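Local coordinates for two-domain protein containing predicted PHP-like metal-dependent phosphoesterase (Bacteroides vulgatus ATCC 8482, PDB 3E38), which is probably a PHP-type metal-dependent phosphoesterase that binds three zinc ions and may act as a 5'-3' exonuclease on DNA and RNA, at residues T54-Y59 and G91-R96. Residues are numbered along the deposited sequence; the frame is centred on the assembly and turned at random.
Sequences TEHIEY and GSEITR. With ZN (zinc ion), chain I; ZN (zinc ion), chain J; ZN (zinc ion), chain H.
H56 and E93 stand side by side on the zinc face of two parallel strands and point the same way, imidazole and carboxylate planes only 19° apart. E93 has CG anti to the backbone N (chi1 -168°) and runs on fully extended, which carries its carboxylate up between two metals: OE1 binds one zinc at 2.2 Å, OE2 another, and a water bridges the same pair. H56 serves the third zinc through NE2, at 2.1 Å. Its other nitrogen, H56 ND1, donates to T95 OG1, 2.5 Å away and almost in the ring plane, so the threonine is a second-shell residue that fixes the rotation of the imidazole. The T95 hydroxyl in turn donates to E93 O, and I57 N reaches that carbonyl from the opposite face at 2.9 Å. One strand pair is thereby tied to the metal ligands by a short chain of bonds, helped by E93 N donating to E55 O at 2.7 Å.

Beyond the zinc site, E58 folds back at chi2 (81°) and lays its carboxylate against the end of the other strand. E58 OE1 takes T95 N at 2.9 Å, from above the carboxylate plane; E58 OE2 meets R96 NE at 3.0 Å in a salt bridge, the two flat groups nearly perpendicular, and a water links E58 OE2 to R96 NH2, which also bonds to Q116 O. With E58 replaced by an alanine, T95 N would probably lose this acceptor and R96 this countercharge.

The pair closes the beta-alpha-beta unit of strand 50-56, helix 72-83 and strand 87-95 in the PHP domain. Strand 102-106 runs antiparallel along the far side of 87-95, bringing in the zinc ligand H102, while helix 119-128 packs on I94 and R96.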
# COMPACT_ATOMS: atom_id res chain seq x y z
N THR B 54 8.05 -29.39 -3.37
CA THR B 54 8.79 -30.39 -2.65
C THR B 54 8.06 -30.85 -1.41
O THR B 54 8.40 -30.48 -0.31
CB THR B 54 10.17 -29.85 -2.24
OG1 THR B 54 10.00 -28.82 -1.26
CG2 THR B 54 10.91 -29.32 -3.45
N GLU B 55 7.10 -31.74 -1.62
CA GLU B 55 6.28 -32.29 -0.54
C GLU B 55 7.14 -33.15 0.40
O GLU B 55 8.16 -33.76 0.02
CB GLU B 55 5.10 -33.14 -1.04
CG GLU B 55 4.19 -32.58 -2.17
CD GLU B 55 3.40 -31.32 -1.89
OE1 GLU B 55 3.49 -30.74 -0.78
OE2 GLU B 55 2.66 -30.91 -2.82
N HIS B 56 6.73 -33.17 1.65
CA HIS B 56 7.35 -34.04 2.63
C HIS B 56 7.02 -35.45 2.18
O HIS B 56 5.88 -35.75 1.78
CB HIS B 56 6.76 -33.87 4.05
CG HIS B 56 7.05 -32.55 4.68
ND1 HIS B 56 8.28 -32.24 5.22
CD2 HIS B 56 6.26 -31.47 4.89
CE1 HIS B 56 8.24 -31.02 5.72
NE2 HIS B 56 7.02 -30.52 5.52
N ILE B 57 8.02 -36.30 2.29
CA ILE B 57 7.87 -37.70 2.00
C ILE B 57 7.20 -38.32 3.22
O ILE B 57 6.15 -38.97 3.11
CB ILE B 57 9.24 -38.42 1.72
CG1 ILE B 57 9.84 -37.94 0.38
CG2 ILE B 57 9.08 -39.95 1.80
CD1 ILE B 57 9.06 -38.41 -0.87
N GLU B 58 7.76 -38.02 4.39
CA GLU B 58 7.35 -38.69 5.64
C GLU B 58 6.18 -38.03 6.36
O GLU B 58 5.52 -38.65 7.17
CB GLU B 58 8.53 -38.80 6.62
CG GLU B 58 9.74 -39.55 6.10
CD GLU B 58 10.62 -38.70 5.23
OE1 GLU B 58 10.18 -37.60 4.86
OE2 GLU B 58 11.75 -39.12 4.92
N TYR B 59 5.91 -36.77 6.05
CA TYR B 59 4.88 -36.04 6.74
C TYR B 59 3.77 -35.54 5.83
O TYR B 59 3.93 -34.55 5.12
CB TYR B 59 5.53 -34.89 7.49
CG TYR B 59 4.59 -34.09 8.37
CD1 TYR B 59 3.90 -34.72 9.39
CD2 TYR B 59 4.44 -32.71 8.21
CE1 TYR B 59 3.07 -34.01 10.23
CE2 TYR B 59 3.62 -31.98 9.05
CZ TYR B 59 2.94 -32.65 10.06
OH TYR B 59 2.09 -31.99 10.92
N GLY B 91 10.53 -32.62 -7.17
CA GLY B 91 11.32 -32.75 -5.96
C GLY B 91 10.45 -33.13 -4.80
O GLY B 91 9.19 -33.16 -4.89
N SER B 92 11.19 -33.37 -3.72
CA SER B 92 10.65 -33.81 -2.45
C SER B 92 11.55 -33.48 -1.30
O SER B 92 12.79 -33.33 -1.43
CB SER B 92 10.45 -35.34 -2.43
OG SER B 92 9.52 -35.80 -3.41
N GLU B 93 10.89 -33.49 -0.15
CA GLU B 93 11.51 -33.21 1.14
C GLU B 93 11.59 -34.42 2.06
O GLU B 93 10.59 -34.91 2.60
CB GLU B 93 10.79 -32.05 1.87
CG GLU B 93 11.64 -31.60 3.06
CD GLU B 93 11.05 -30.46 3.82
OE1 GLU B 93 9.89 -29.99 3.65
OE2 GLU B 93 11.83 -30.00 4.60
N ILE B 94 12.83 -34.85 2.24
CA ILE B 94 13.19 -36.00 3.11
C ILE B 94 13.27 -35.34 4.47
O ILE B 94 14.14 -34.53 4.74
CB ILE B 94 14.52 -36.69 2.71
CG1 ILE B 94 14.50 -37.09 1.24
CG2 ILE B 94 14.81 -37.88 3.61
CD1 ILE B 94 15.92 -37.38 0.64
N THR B 95 12.26 -35.67 5.25
CA THR B 95 11.97 -35.08 6.52
C THR B 95 12.28 -36.06 7.61
O THR B 95 11.58 -37.05 7.80
CB THR B 95 10.43 -34.73 6.59
OG1 THR B 95 9.97 -34.12 5.36
CG2 THR B 95 10.13 -33.83 7.76
N ARG B 96 13.37 -35.80 8.29
CA ARG B 96 13.79 -36.63 9.41
C ARG B 96 14.22 -35.80 10.62
O ARG B 96 14.36 -34.61 10.56
CB ARG B 96 14.96 -37.49 8.97
CG ARG B 96 14.62 -38.35 7.77
CD ARG B 96 13.74 -39.54 8.16
NE ARG B 96 13.48 -40.38 6.99
CZ ARG B 96 13.45 -41.70 7.01
NH1 ARG B 96 13.70 -42.36 8.13
NH2 ARG B 96 13.23 -42.38 5.89
ZN ZN I . 9.62 -27.79 3.87
ZN ZN J . 6.16 -28.65 6.08
ZN ZN H . 11.67 -28.95 6.53
O HOH W 1 6.67 -33.57 -3.86
O HOH W 2 11.60 -41.48 3.52
O HOH W 3 11.24 -27.77 5.23